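PDB 3C8U: fructokinase from Silicibacter sp., which probably transfers a phosphate group from ATP to fructose, as a putative kinase of a fructose transport system. Local coordinates for residues V25-A30 / S36-P41; P41-L46 / A53-M58. All coordinates share one frame; numbering follows the deposited sequence.

Contacts 1 and 2 are the two halves of a beta-alpha-beta crossover: strand 23-28 leads into helix 36-48, and the helix leads back to strand 53-57 at the edge of the parallel sheet. Their centres lie about 8 Å apart, and Pro41 belongs to both. They also touch, since Val55 CG2 of contact 2 lies 3.5 Å from Ser39 O and 3.6 Å from Asn40 OD1 of contact 1, both as packing. Strand 126-131 runs between the two strands. Contact 1 carries Gly29 and Ser36 of a sequence consistent with a P-loop (Walker A), where a kinase would bind nucleotide phosphates, whereas contact 2 packs the later turns of the helix.

Contact 1. Residues V25-A30 / S36-P41; sequences VALSGA and STLSNP
Strand 25-28 and the first turns of the helix at 36-41 are joined by a short loop and come closest at Leu27 and Ser39, whose CA atoms are 7.0 Å apart. Asn40 ND2 reaches back to Ser36 O within the helix (2.8 Å), a nearly straight bond at 171° that meets a lone pair of the carbonyl in its plane. No hydrogen bond links strand to helix; the join is made by side chains. Leu27 holds CG anti to the backbone N (chi1 175°), which carries the branch toward the helix; there CD2 rests on Ser39 CB at 3.7 Å, and CD1 meets Leu38 CD2 at 4.0 Å, the two leucine side chains crossing at about a right angle. Ser39 thus offers its CB to the leucine, and its buried hydroxyl is satisfied elsewhere by Glu130 OE1; the other carboxylate oxygen, OE2, pairs with Ser36 OG. The strand-loop-helix layout, with Gly29 and Ser36, is consistent with a P-loop (Walker A) of a nucleotide-binding kinase. Strand 23-28 lies between strands 126-131 and 150-154, Leu27 also touching Ile152 and Leu154, while Leu38 packs on Leu7 of helix 4-14.

Contact 2. Residues P41-L46 / A53-M58; sequences PLAAAL and AEVVPM
Ala43 O and the backbone N of Ala53 are bridged by one hydroxyl, Ser47 OG, which hydrogen-bonds to both and so ties the helix to the start of the returning strand. The same carbonyl oxygen has Ala53 CB packed against it at 3.6 Å. Helix 41-46 and strand 53-57 run nearly antiparallel, their axes at 160° and 6.9 Å apart at closest approach, and the CA atoms of Ala43 and Ala53 are only 4.9 Å apart. Small side chains permit this closeness: Ala53 CB lies over the main chain of Ala43, 3.8 Å from its CA, with the two CB atoms side by side at 4.1 Å; Ala43 CB in turn lies 3.8 Å from Ala53 O. Ala53 CB also meets Leu46 CB at 4.1 Å, one turn along the helix, so that this methyl rests against both residues. Further along the strand, Val55 turns CG2 to Ala43 CB at 3.9 Å; the branch lies beside its own backbone N, anti to the carbonyl carbon, which directs it to the helix. No direct hydrogen bond joins the two segments, and the surface between them is apolar apart from main-chain oxygens. Strand 53-57 is the edge of the parallel sheet and pairs with strand 126-131, whose Ile128 touches Leu42 and Ala43 from the sheet side. Ala45 and Leu46 pack on Cys8 of helix 4-14, and Leu46 also reaches its Leu12.

Contact 1. Residues V25-A30 / S36-P41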
loop_
_atom_site.group_PDB
_atom_site.type_symbol
_atom_site.label_atom_id
_atom_site.label_comp_id
_atom_site.label_asym_id
_atom_site.label_seq_id
_atom_site.Cartn_x
_atom_site.Cartn_y
_atom_site.Cartn_z
ATOM N N VAL A 25 -5.933 5.809 7.343
ATOM C CA VAL A 25 -6.652 4.636 6.883
ATOM C C VAL A 25 -5.752 3.808 6.007
ATOM O O VAL A 25 -5.225 4.280 4.993
ATOM C CB VAL A 25 -7.976 5.018 6.125
ATOM C CG1 VAL A 25 -8.662 3.762 5.537
ATOM C CG2 VAL A 25 -8.940 5.773 7.031
ATOM N N ALA A 26 -5.560 2.564 6.430
ATOM C CA ALA A 26 -4.717 1.595 5.702
ATOM C C ALA A 26 -5.528 0.745 4.733
ATOM O O ALA A 26 -6.589 0.234 5.069
ATOM C CB ALA A 26 -3.963 0.706 6.687
ATOM N N LEU A 27 -5.021 0.641 3.507
ATOM C CA LEU A 27 -5.557 -0.301 2.512
ATOM C C LEU A 27 -4.423 -1.218 2.122
ATOM O O LEU A 27 -3.453 -0.793 1.502
ATOM C CB LEU A 27 -6.091 0.416 1.268
ATOM C CG LEU A 27 -6.543 -0.585 0.175
ATOM C CD1 LEU A 27 -7.717 -1.437 0.665
ATOM C CD2 LEU A 27 -6.918 0.110 -1.121
ATOM N N SER A 28 -4.522 -2.455 2.579
ATOM C CA SER A 28 -3.482 -3.460 2.383
ATOM C C SER A 28 -3.934 -4.480 1.360
ATOM O O SER A 28 -5.020 -5.066 1.453
ATOM C CB SER A 28 -3.118 -4.168 3.686
ATOM O OG SER A 28 -1.798 -4.694 3.664
ATOM N N GLY A 29 -3.086 -4.633 0.353
ATOM C CA GLY A 29 -3.255 -5.654 -0.671
ATOM C C GLY A 29 -2.049 -6.551 -0.838
ATOM O O GLY A 29 -1.235 -6.743 0.065
ATOM N N ALA A 30 -1.999 -7.151 -2.008
ATOM C CA ALA A 30 -0.871 -7.942 -2.464
ATOM C C ALA A 30 -0.520 -7.482 -3.882
ATOM O O ALA A 30 -1.321 -6.793 -4.527
ATOM C CB ALA A 30 -1.200 -9.450 -2.420
ATOM N N SER A 36 -4.701 0.402 -6.010
ATOM C CA SER A 36 -4.836 1.827 -6.339
ATOM C C SER A 36 -6.178 2.166 -6.998
ATOM O O SER A 36 -6.636 3.317 -6.966
ATOM C CB SER A 36 -3.653 2.311 -7.185
ATOM O OG SER A 36 -2.436 2.153 -6.467
ATOM N N THR A 37 -6.813 1.153 -7.586
ATOM C CA THR A 37 -8.115 1.347 -8.252
ATOM C C THR A 37 -9.288 1.383 -7.262
ATOM O O THR A 37 -10.406 1.792 -7.608
ATOM C CB THR A 37 -8.420 0.257 -9.306
ATOM O OG1 THR A 37 -8.592 -1.002 -8.653
ATOM C CG2 THR A 37 -7.321 0.165 -10.334
ATOM N N LEU A 38 -8.994 0.996 -6.031
ATOM C CA LEU A 38 -9.941 1.091 -4.893
ATOM C C LEU A 38 -9.644 2.311 -3.990
ATOM O O LEU A 38 -10.539 3.072 -3.612
ATOM C CB LEU A 38 -9.934 -0.211 -4.078
ATOM C CG LEU A 38 -10.878 -0.245 -2.881
ATOM C CD1 LEU A 38 -12.344 -0.112 -3.352
ATOM C CD2 LEU A 38 -10.675 -1.496 -2.052
ATOM N N SER A 39 -8.370 2.543 -3.695
ATOM C CA SER A 39 -8.015 3.599 -2.725
ATOM C C SER A 39 -8.436 4.984 -3.197
ATOM O O SER A 39 -8.963 5.812 -2.437
ATOM C CB SER A 39 -6.512 3.584 -2.451
ATOM O OG SER A 39 -5.769 3.768 -3.637
ATOM N N ASN A 40 -8.189 5.233 -4.481
ATOM C CA ASN A 40 -8.482 6.544 -5.073
ATOM C C ASN A 40 -9.986 6.903 -5.078
ATOM O O ASN A 40 -10.360 8.004 -4.642
ATOM C CB ASN A 40 -7.814 6.688 -6.437
ATOM C CG ASN A 40 -6.343 6.930 -6.283
ATOM O OD1 ASN A 40 -5.952 8.026 -5.944
ATOM N ND2 ASN A 40 -5.525 5.883 -6.432
ATOM N N PRO A 41 -10.854 5.974 -5.533
ATOM C CA PRO A 41 -12.268 6.273 -5.444
ATOM C C PRO A 41 -12.769 6.399 -4.009
ATOM O O PRO A 41 -13.664 7.183 -3.741
ATOM C CB PRO A 41 -12.918 5.065 -6.129
ATOM C CG PRO A 41 -11.895 4.628 -7.126
ATOM C CD PRO A 41 -10.621 4.755 -6.326
#

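Contact 2. Residues P41-L46 / A53-M58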
loop_
_atom_site.group_PDB
_atom_site.type_symbol
_atom_site.label_atom_id
_atom_site.label_comp_id
_atom_site.label_asym_id
_atom_site.label_seq_id
_atom_site.Cartn_x
_atom_site.Cartn_y
_atom_site.Cartn_z
ATOM N N PRO A 41 -10.854 5.974 -5.533
ATOM C CA PRO A 41 -12.268 6.273 -5.444
ATOM C C PRO A 41 -12.769 6.399 -4.009
ATOM O O PRO A 41 -13.664 7.183 -3.741
ATOM C CB PRO A 41 -12.918 5.065 -6.129
ATOM C CG PRO A 41 -11.895 4.628 -7.126
ATOM C CD PRO A 41 -10.621 4.755 -6.326
ATOM N N LEU A 42 -12.136 5.657 -3.106
ATOM C CA LEU A 42 -12.470 5.747 -1.677
ATOM C C LEU A 42 -12.099 7.119 -1.137
ATOM O O LEU A 42 -12.861 7.706 -0.384
ATOM C CB LEU A 42 -11.793 4.641 -0.849
ATOM C CG LEU A 42 -12.020 4.769 0.675
ATOM C CD1 LEU A 42 -13.500 4.583 1.055
ATOM C CD2 LEU A 42 -11.128 3.818 1.480
ATOM N N ALA A 43 -10.923 7.625 -1.548
ATOM C CA ALA A 43 -10.481 8.974 -1.172
ATOM C C ALA A 43 -11.487 10.022 -1.639
ATOM O O ALA A 43 -11.822 10.980 -0.923
ATOM C CB ALA A 43 -9.007 9.295 -1.732
ATOM N N ALA A 44 -11.998 9.819 -2.843
ATOM C CA ALA A 44 -12.903 10.791 -3.465
ATOM C C ALA A 44 -14.272 10.757 -2.751
ATOM O O ALA A 44 -14.911 11.769 -2.546
ATOM C CB ALA A 44 -13.056 10.497 -4.976
ATOM N N ALA A 45 -14.669 9.558 -2.356
ATOM C CA ALA A 45 -15.964 9.331 -1.705
ATOM C C ALA A 45 -15.958 9.995 -0.339
ATOM O O ALA A 45 -16.911 10.672 0.044
ATOM C CB ALA A 45 -16.270 7.830 -1.597
ATOM N N LEU A 46 -14.831 9.870 0.352
ATOM C CA LEU A 46 -14.697 10.441 1.718
ATOM C C LEU A 46 -14.657 11.979 1.640
ATOM O O LEU A 46 -15.323 12.704 2.409
ATOM C CB LEU A 46 -13.454 9.894 2.422
ATOM C CG LEU A 46 -13.503 8.419 2.901
ATOM C CD1 LEU A 46 -12.087 7.895 3.136
ATOM C CD2 LEU A 46 -14.362 8.251 4.166
ATOM N N ALA A 53 -9.536 13.634 1.733
ATOM C CA ALA A 53 -8.709 12.443 1.787
ATOM C C ALA A 53 -7.847 12.362 0.573
ATOM O O ALA A 53 -8.210 12.821 -0.511
ATOM C CB ALA A 53 -9.597 11.176 1.858
ATOM N N GLU A 54 -6.681 11.778 0.791
ATOM C CA GLU A 54 -5.712 11.489 -0.268
ATOM C C GLU A 54 -5.008 10.160 -0.050
ATOM O O GLU A 54 -4.889 9.688 1.071
ATOM C CB GLU A 54 -4.708 12.631 -0.369
ATOM C CG GLU A 54 -5.330 13.879 -0.961
ATOM C CD GLU A 54 -4.425 15.084 -0.943
ATOM O OE1 GLU A 54 -3.459 15.117 -1.728
ATOM O OE2 GLU A 54 -4.704 16.015 -0.162
ATOM N N VAL A 55 -4.528 9.604 -1.148
ATOM C CA VAL A 55 -3.857 8.307 -1.138
ATOM C C VAL A 55 -2.345 8.508 -1.061
ATOM O O VAL A 55 -1.763 9.224 -1.865
ATOM C CB VAL A 55 -4.240 7.441 -2.365
ATOM C CG1 VAL A 55 -3.497 6.094 -2.296
ATOM C CG2 VAL A 55 -5.787 7.229 -2.431
ATOM N N VAL A 56 -1.737 7.850 -0.080
ATOM C CA VAL A 56 -0.285 7.902 0.148
ATOM C C VAL A 56 0.288 6.490 -0.086
ATOM O O VAL A 56 0.109 5.579 0.726
ATOM C CB VAL A 56 0.052 8.409 1.563
ATOM C CG1 VAL A 56 1.621 8.305 1.835
ATOM C CG2 VAL A 56 -0.501 9.841 1.790
ATOM N N PRO A 57 0.939 6.266 -1.230
ATOM C CA PRO A 57 1.508 4.924 -1.392
ATOM C C PRO A 57 2.798 4.679 -0.630
ATOM O O PRO A 57 3.613 5.594 -0.433
ATOM C CB PRO A 57 1.808 4.865 -2.889
ATOM C CG PRO A 57 1.090 5.980 -3.472
ATOM C CD PRO A 57 1.024 7.027 -2.477
HETATM N N MSE A 58 2.985 3.424 -0.245
HETATM C CA MSE A 58 4.229 2.979 0.420
HETATM C C MSE A 58 5.384 2.710 -0.543
HETATM O O MSE A 58 6.502 2.609 -0.125
HETATM C CB MSE A 58 3.996 1.793 1.378
HETATM C CG MSE A 58 3.902 0.435 0.834
HETATM SE SE MSE A 58 4.268 -1.017 2.208
HETATM C CE MSE A 58 6.128 -0.897 2.270
#